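Local structure of phosphoglycolate phosphatase (2HDO) at residues T89-F92 against E93-S97; S114-S118 against Y119-M123; V151-P155 against Q156-F160. The protein probably hydrolyses the phosphate ester of 2-phosphoglycolate, as a phosphatase of the haloacid dehalogenase (HAD) superfamily. All blocks are in the same frame, centred on the assembly; numbering follows the deposited sequence.

Contact 1 (T89-F92 against E93-S97); sequences TSLF and EQLPS
Leu-91 and Leu-95 meet one turn apart at the C-terminal end of helix 88-94, and two of the backbone bonds there converge on one carbonyl. Leu-91 O accepts from two amides. Leu-95 N lies 3.0 Å from it and almost in line with the C=O bond (168° at the oxygen), whereas Gln-94 N, also 3.0 Å from Leu-91 O, sits well above the carbonyl plane. The first is a helical i+4 bond and the second an i+3 bond, so the last turn is drawn tighter as the chain prepares to leave the helix. Two residues earlier, Glu-93 N donates to Thr-89 O at 3.2 Å; the bond from Gln-94 N to Ser-90 O is weak.

Leu-95 is the first residue with non-helical backbone angles, and this is where the helix of the HAD domain passes into the loop leading to strand 100-104. Its side chain nevertheless turns back against the helix. Leu-95 CG packs 3.8 Å from Leu-91 CD1, and the two leucines cross obliquely. Leu-95 CD1 reaches Phe-92 as well, 4.0 Å from CD1 of the ring, the two side chains pointing the same way. Beyond the turn, Phe-92 stacks on Phe-121 and meets Phe-9, while Leu-91 touches Leu-205.

On the exposed side, Glu-93 has CG anti to its carbonyl carbon (chi1 -48°), which lays that methylene 3.0 Å from Thr-89 O. A water accepts from Gln-94 NE2 while donating to Ser-90 O. A second water donates to both Phe-92 O and Leu-95 O, giving these two carbonyls a shared partner at the helix end, 2.8 Å from Phe-92 O.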
loop_
_atom_site.group_PDB
_atom_site.type_symbol
_atom_site.label_atom_id
_atom_site.label_comp_id
_atom_site.label_asym_id
_atom_site.label_seq_id
_atom_site.Cartn_x
_atom_site.Cartn_y
_atom_site.Cartn_z
ATOM N N THR A 89 -15.681 -1.525 -1.778
ATOM C CA THR A 89 -16.643 -2.103 -0.832
ATOM C C THR A 89 -17.420 -3.290 -1.464
ATOM O O THR A 89 -17.624 -4.329 -0.813
ATOM C CB THR A 89 -17.643 -1.025 -0.292
ATOM O OG1 THR A 89 -18.270 -0.360 -1.394
ATOM C CG2 THR A 89 -16.930 -0.002 0.568
ATOM N N SER A 90 -17.810 -3.126 -2.737
ATOM C CA SER A 90 -18.514 -4.163 -3.489
ATOM C C SER A 90 -17.631 -5.360 -3.732
ATOM O O SER A 90 -18.074 -6.503 -3.759
ATOM C CB SER A 90 -18.951 -3.631 -4.840
ATOM O OG SER A 90 -19.798 -2.515 -4.699
ATOM N N LEU A 91 -16.357 -5.091 -3.964
ATOM C CA LEU A 91 -15.408 -6.155 -4.195
ATOM C C LEU A 91 -15.354 -7.079 -2.995
ATOM O O LEU A 91 -15.401 -8.287 -3.132
ATOM C CB LEU A 91 -14.033 -5.601 -4.502
ATOM C CG LEU A 91 -12.875 -6.604 -4.540
ATOM C CD1 LEU A 91 -13.030 -7.527 -5.728
ATOM C CD2 LEU A 91 -11.541 -5.872 -4.531
ATOM N N PHE A 92 -15.209 -6.507 -1.811
ATOM C CA PHE A 92 -15.068 -7.299 -0.607
ATOM C C PHE A 92 -16.376 -8.047 -0.207
ATOM O O PHE A 92 -16.318 -9.116 0.408
ATOM C CB PHE A 92 -14.451 -6.433 0.512
ATOM C CG PHE A 92 -12.977 -6.225 0.348
ATOM C CD1 PHE A 92 -12.122 -7.265 0.596
ATOM C CD2 PHE A 92 -12.449 -5.021 -0.054
ATOM C CE1 PHE A 92 -10.771 -7.146 0.418
ATOM C CE2 PHE A 92 -11.066 -4.864 -0.222
ATOM C CZ PHE A 92 -10.223 -5.914 0.005
ATOM N N GLU A 93 -17.516 -7.549 -0.682
ATOM C CA GLU A 93 -18.791 -8.285 -0.548
ATOM C C GLU A 93 -18.844 -9.518 -1.438
ATOM O O GLU A 93 -19.573 -10.467 -1.130
ATOM C CB GLU A 93 -19.998 -7.413 -0.911
ATOM C CG GLU A 93 -20.066 -6.022 -0.296
ATOM C CD GLU A 93 -20.496 -6.019 1.131
ATOM O OE1 GLU A 93 -20.478 -7.105 1.748
ATOM O OE2 GLU A 93 -20.859 -4.928 1.636
ATOM N N GLN A 94 -18.135 -9.507 -2.559
ATOM C CA GLN A 94 -18.284 -10.557 -3.567
ATOM C C GLN A 94 -17.124 -11.570 -3.582
ATOM O O GLN A 94 -17.282 -12.670 -4.100
ATOM C CB GLN A 94 -18.393 -9.930 -4.957
ATOM C CG GLN A 94 -19.590 -8.999 -5.212
ATOM C CD GLN A 94 -20.928 -9.664 -5.040
ATOM O OE1 GLN A 94 -21.120 -10.830 -5.413
ATOM N NE2 GLN A 94 -21.879 -8.924 -4.472
ATOM N N LEU A 95 -15.955 -11.211 -3.047
ATOM C CA LEU A 95 -14.813 -12.153 -3.079
ATOM C C LEU A 95 -15.198 -13.470 -2.358
ATOM O O LEU A 95 -15.859 -13.410 -1.315
ATOM C CB LEU A 95 -13.592 -11.523 -2.437
ATOM C CG LEU A 95 -12.808 -10.523 -3.328
ATOM C CD1 LEU A 95 -11.804 -9.711 -2.525
ATOM C CD2 LEU A 95 -12.056 -11.239 -4.440
ATOM N N PRO A 96 -14.841 -14.655 -2.911
ATOM C CA PRO A 96 -15.178 -15.918 -2.263
ATOM C C PRO A 96 -14.665 -15.972 -0.827
ATOM O O PRO A 96 -13.517 -15.585 -0.552
ATOM C CB PRO A 96 -14.432 -16.984 -3.087
ATOM C CG PRO A 96 -14.017 -16.321 -4.319
ATOM C CD PRO A 96 -14.083 -14.846 -4.163
ATOM N N SER A 97 -15.509 -16.502 0.055
ATOM C CA SER A 97 -15.193 -16.598 1.469
ATOM C C SER A 97 -14.062 -17.591 1.756
ATOM O O SER A 97 -13.414 -17.531 2.803
ATOM C CB SER A 97 -16.444 -17.025 2.228
ATOM O OG SER A 97 -16.877 -18.288 1.717
HETATM O O HOH W 1 -21.106 -6.126 -4.893
HETATM O O HOH W 2 -15.145 -11.569 1.033
#

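Contact 2 (S114-S118 against Y119-M123); sequences SGMRS and YPFMM
Three successive bends in Met-116, a selenomethionine with chi1, chi2 and chi3 all near -60°, curl its end back so that CE touches both Tyr-119 and Phe-121, 3.7 Å from Tyr-119 CD2 and 3.6 Å from Phe-121 CZ. Its SE lies at the edge of the tyrosine ring, 5.1 Å from the Tyr-119 centroid, in a Met-aromatic contact. Met-122, also selenomethionine, is bent in the same sense and brings CE to 3.9 Å from Met-116 CB.

The backbone here makes a type I beta turn from Met-116 to Tyr-119, leading from helix 109-116 into the 3-10 turn before strand 125-129. Tyr-119 N donates to Met-116 O at 2.9 Å, from above the carbonyl plane. A water donates to both Arg-117 O and Tyr-119 O. Replacing Tyr-119 by an alanine would probably open a gap beside Met-116, taking away the ring edge at SE and leaving CE with Phe-121 as its remaining aromatic neighbour here.

Over one face of the Arg-117 guanidinium, toward its rim, lies Met-122 CE, 3.8 Å from Arg-117 NH2. The polar end of this arginine is engaged by Glu-113, which forms a salt bridge to NE.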
loop_
_atom_site.group_PDB
_atom_site.type_symbol
_atom_site.label_atom_id
_atom_site.label_comp_id
_atom_site.label_asym_id
_atom_site.label_seq_id
_atom_site.Cartn_x
_atom_site.Cartn_y
_atom_site.Cartn_z
ATOM N N SER A 114 -5.771 3.516 13.311
ATOM C CA SER A 114 -6.556 4.736 13.307
ATOM C C SER A 114 -7.259 4.955 11.958
ATOM O O SER A 114 -8.442 5.268 11.931
ATOM C CB SER A 114 -5.678 5.931 13.668
ATOM O OG SER A 114 -5.201 5.796 14.994
ATOM N N GLY A 115 -6.544 4.738 10.861
ATOM C CA GLY A 115 -7.059 5.053 9.532
ATOM C C GLY A 115 -8.034 4.048 8.983
ATOM O O GLY A 115 -8.928 4.434 8.220
HETATM N N MSE A 116 -7.875 2.773 9.366
HETATM C CA MSE A 116 -8.616 1.691 8.710
HETATM C C MSE A 116 -9.594 0.911 9.546
HETATM O O MSE A 116 -10.530 0.301 9.013
HETATM C CB MSE A 116 -7.666 0.645 8.112
HETATM C CG MSE A 116 -6.647 1.169 7.129
HETATM SE SE MSE A 116 -7.424 2.126 5.559
HETATM C CE MSE A 116 -8.282 0.602 4.689
ATOM N N ARG A 117 -9.375 0.875 10.851
ATOM C CA ARG A 117 -10.006 -0.168 11.639
ATOM C C ARG A 117 -11.547 -0.101 11.552
ATOM O O ARG A 117 -12.222 -1.136 11.681
ATOM C CB ARG A 117 -9.492 -0.134 13.088
ATOM C CG ARG A 117 -9.964 -1.307 13.950
ATOM C CD ARG A 117 -9.760 -2.685 13.270
ATOM N NE ARG A 117 -8.367 -2.973 12.900
ATOM C CZ ARG A 117 -7.970 -4.070 12.245
ATOM N NH1 ARG A 117 -8.848 -4.985 11.854
ATOM N NH2 ARG A 117 -6.684 -4.246 11.956
ATOM N N SER A 118 -12.082 1.085 11.288
ATOM C CA SER A 118 -13.515 1.297 11.182
ATOM C C SER A 118 -14.193 0.738 9.919
ATOM O O SER A 118 -15.408 0.504 9.946
ATOM C CB SER A 118 -13.800 2.791 11.253
ATOM O OG SER A 118 -13.197 3.446 10.156
ATOM N N TYR A 119 -13.449 0.539 8.825
ATOM C CA TYR A 119 -14.027 -0.043 7.609
ATOM C C TYR A 119 -14.456 -1.482 7.850
ATOM O O TYR A 119 -13.649 -2.324 8.261
ATOM C CB TYR A 119 -13.048 -0.047 6.440
ATOM C CG TYR A 119 -12.748 1.328 5.898
ATOM C CD1 TYR A 119 -13.735 2.073 5.288
ATOM C CD2 TYR A 119 -11.466 1.881 6.001
ATOM C CE1 TYR A 119 -13.478 3.334 4.822
ATOM C CE2 TYR A 119 -11.208 3.174 5.511
ATOM C CZ TYR A 119 -12.220 3.871 4.937
ATOM O OH TYR A 119 -11.992 5.125 4.447
ATOM N N PRO A 120 -15.738 -1.770 7.608
ATOM C CA PRO A 120 -16.221 -3.131 7.856
ATOM C C PRO A 120 -15.439 -4.222 7.116
ATOM O O PRO A 120 -15.313 -5.336 7.632
ATOM C CB PRO A 120 -17.690 -3.088 7.391
ATOM C CG PRO A 120 -18.066 -1.629 7.378
ATOM C CD PRO A 120 -16.812 -0.853 7.176
ATOM N N PHE A 121 -14.914 -3.930 5.930
ATOM C CA PHE A 121 -14.195 -4.982 5.189
ATOM C C PHE A 121 -12.956 -5.431 5.934
ATOM O O PHE A 121 -12.493 -6.535 5.740
ATOM C CB PHE A 121 -13.863 -4.590 3.730
ATOM C CG PHE A 121 -12.708 -3.636 3.593
ATOM C CD1 PHE A 121 -11.392 -4.106 3.604
ATOM C CD2 PHE A 121 -12.925 -2.289 3.446
ATOM C CE1 PHE A 121 -10.334 -3.238 3.488
ATOM C CE2 PHE A 121 -11.879 -1.427 3.321
ATOM C CZ PHE A 121 -10.571 -1.900 3.346
HETATM N N MSE A 122 -12.428 -4.598 6.839
HETATM C CA MSE A 122 -11.302 -5.068 7.635
HETATM C C MSE A 122 -11.584 -6.317 8.498
HETATM O O MSE A 122 -10.639 -7.056 8.842
HETATM C CB MSE A 122 -10.752 -3.922 8.497
HETATM C CG MSE A 122 -10.264 -2.762 7.684
HETATM SE SE MSE A 122 -8.567 -3.173 6.779
HETATM C CE MSE A 122 -7.419 -3.222 8.367
HETATM N N MSE A 123 -12.851 -6.566 8.841
HETATM C CA MSE A 123 -13.240 -7.788 9.540
HETATM C C MSE A 123 -13.015 -9.054 8.715
HETATM O O MSE A 123 -13.051 -10.157 9.266
HETATM C CB MSE A 123 -14.707 -7.728 9.961
HETATM C CG MSE A 123 -15.023 -6.602 10.936
HETATM SE SE MSE A 123 -15.464 -7.223 12.747
HETATM C CE MSE A 123 -17.134 -8.133 12.304
HETATM O O HOH W 3 -13.659 -3.357 11.017
#

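Contact 3 (V151-P155 against Q156-F160); sequences VNVAP and QNALF
Asn-157 N and Ala-154 O close the tight turn that carries the chain from helix 142-150 into strand 158-162, an alpha-to-beta connection of the Rossmann-like HAD core. The helix has already been ended by a Schellman motif, with Asn-152 at its C-prime position in a positive-phi conformation.

Two backbone bonds hold the turn. Asn-157 N donates to Ala-154 O at 2.8 Å with an N-H...O angle of 154°. Next along, Ala-158 N donates to Pro-155 O over a longer 3.3 Å. Both donors stand above the plane of the carbonyl they reach, in keeping with the tight curl of the chain. Gln-156 N also comes near Ala-154 O, but its angle is too poor for a bond.

Water supplies further partners. One molecule accepts from both Ala-154 N and the side-chain amide of Asn-157, 2.8 Å from ND2, and so ties that side chain back to the start of the turn. A second lies close to Pro-155 O and Ala-158 O. Beyond the turn, the backbone of Asn-157 bonds to Gln-5 and Ala-6, and that of Leu-159 to Ala-6 and Met-8, which sets the new strand beside strand 6-9.

Apolar atoms fill in around these bonds. Val-153 has CG1 anti to its backbone N (chi1 173°), an orientation that sets this methyl 3.8 Å from Asn-157 CB; the same side chain also touches Ala-6 and Arg-100. Gln-156 starts from a first torsion of 58° and bends again at chi2, folding its amide back over the turn. That amide packs against a methyl group there, with Gln-156 CD 3.5 Å from Ala-154 CB.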
loop_
_atom_site.group_PDB
_atom_site.type_symbol
_atom_site.label_atom_id
_atom_site.label_comp_id
_atom_site.label_asym_id
_atom_site.label_seq_id
_atom_site.Cartn_x
_atom_site.Cartn_y
_atom_site.Cartn_z
ATOM N N VAL A 151 -1.126 -16.999 7.195
ATOM C CA VAL A 151 -2.370 -17.596 6.670
ATOM C C VAL A 151 -2.136 -18.975 6.031
ATOM O O VAL A 151 -3.065 -19.546 5.456
ATOM C CB VAL A 151 -3.110 -16.648 5.732
ATOM C CG1 VAL A 151 -3.479 -15.380 6.484
ATOM C CG2 VAL A 151 -2.296 -16.331 4.491
ATOM N N ASN A 152 -0.939 -19.544 6.223
ATOM C CA ASN A 152 -0.598 -20.858 5.703
ATOM C C ASN A 152 -0.908 -21.012 4.218
ATOM O O ASN A 152 -1.590 -21.953 3.813
ATOM C CB ASN A 152 -1.333 -21.947 6.491
ATOM C CG ASN A 152 -0.978 -21.944 7.962
ATOM O OD1 ASN A 152 -1.851 -21.768 8.810
ATOM N ND2 ASN A 152 0.301 -22.128 8.274
ATOM N N VAL A 153 -0.414 -20.081 3.416
ATOM C CA VAL A 153 -0.548 -20.148 1.977
ATOM C C VAL A 153 0.823 -19.964 1.373
ATOM O O VAL A 153 1.571 -19.082 1.742
ATOM C CB VAL A 153 -1.552 -19.092 1.419
ATOM C CG1 VAL A 153 -1.524 -19.102 -0.109
ATOM C CG2 VAL A 153 -2.927 -19.395 1.958
ATOM N N ALA A 154 1.165 -20.855 0.458
ATOM C CA ALA A 154 2.442 -20.814 -0.227
ATOM C C ALA A 154 2.499 -19.659 -1.245
ATOM O O ALA A 154 1.471 -19.297 -1.846
ATOM C CB ALA A 154 2.642 -22.125 -0.926
ATOM N N PRO A 155 3.706 -19.121 -1.492
ATOM C CA PRO A 155 3.879 -17.999 -2.430
ATOM C C PRO A 155 3.249 -18.257 -3.792
ATOM O O PRO A 155 2.659 -17.358 -4.353
ATOM C CB PRO A 155 5.406 -17.854 -2.529
ATOM C CG PRO A 155 5.909 -18.433 -1.270
ATOM C CD PRO A 155 4.986 -19.523 -0.887
ATOM N N GLN A 156 3.348 -19.480 -4.291
ATOM C CA GLN A 156 2.795 -19.806 -5.621
ATOM C C GLN A 156 1.284 -19.676 -5.683
ATOM O O GLN A 156 0.717 -19.565 -6.784
ATOM C CB GLN A 156 3.199 -21.249 -6.049
ATOM C CG GLN A 156 2.794 -22.387 -5.139
ATOM C CD GLN A 156 3.852 -22.720 -4.127
ATOM O OE1 GLN A 156 4.681 -21.869 -3.796
ATOM N NE2 GLN A 156 3.850 -23.942 -3.633
ATOM N N ASN A 157 0.630 -19.691 -4.519
ATOM C CA ASN A 157 -0.824 -19.664 -4.460
ATOM C C ASN A 157 -1.415 -18.342 -3.976
ATOM O O ASN A 157 -2.570 -18.275 -3.592
ATOM C CB ASN A 157 -1.281 -20.781 -3.564
ATOM C CG ASN A 157 -0.917 -22.142 -4.113
ATOM O OD1 ASN A 157 -1.066 -22.380 -5.308
ATOM N ND2 ASN A 157 -0.419 -23.016 -3.263
ATOM N N ALA A 158 -0.596 -17.292 -4.041
ATOM C CA ALA A 158 -0.934 -15.988 -3.593
ATOM C C ALA A 158 -0.821 -14.940 -4.719
ATOM O O ALA A 158 -0.030 -15.098 -5.688
ATOM C CB ALA A 158 -0.057 -15.648 -2.452
ATOM N N LEU A 159 -1.611 -13.873 -4.600
ATOM C CA LEU A 159 -1.524 -12.713 -5.496
ATOM C C LEU A 159 -1.415 -11.473 -4.614
ATOM O O LEU A 159 -2.259 -11.264 -3.710
ATOM C CB LEU A 159 -2.750 -12.618 -6.378
ATOM C CG LEU A 159 -2.769 -11.541 -7.452
ATOM C CD1 LEU A 159 -1.738 -11.719 -8.496
ATOM C CD2 LEU A 159 -4.129 -11.496 -8.039
ATOM N N PHE A 160 -0.401 -10.656 -4.871
ATOM C CA PHE A 160 -0.238 -9.354 -4.200
ATOM C C PHE A 160 -0.753 -8.282 -5.152
ATOM O O PHE A 160 -0.250 -8.125 -6.263
ATOM C CB PHE A 160 1.236 -9.168 -3.845
ATOM C CG PHE A 160 1.553 -7.972 -3.010
ATOM C CD1 PHE A 160 0.675 -7.461 -2.042
ATOM C CD2 PHE A 160 2.822 -7.359 -3.126
ATOM C CE1 PHE A 160 0.998 -6.345 -1.294
ATOM C CE2 PHE A 160 3.142 -6.271 -2.325
ATOM C CZ PHE A 160 2.213 -5.760 -1.424
HETATM O O HOH W 4 -0.757 -22.954 -0.474
HETATM O O HOH W 5 1.926 -16.470 -6.813
#

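In the fold
Contacts 1 and 2 join directly although their centres are 15 Å apart: Phe-92 CB of contact 1 lies 3.8 Å from Phe-121 CB of contact 2, and the stacked rings tie helix 88-94 to the turn after helix 109-116. Leu-15 touches both rings. Contact 3 stands apart, its nearest atoms about 9 Å from contact 1 and about 11 Å from contact 2; it feeds strand 158-162, which runs beside strand 6-9 in the parallel sheet. Strand 6-9 leads into a sequence resembling the HAD DxDx(T/V) motif, Asp-10, Asp-12 and Thr-14, probably the catalytic loop. Leu-91 and Met-116 come near those residues without touching them.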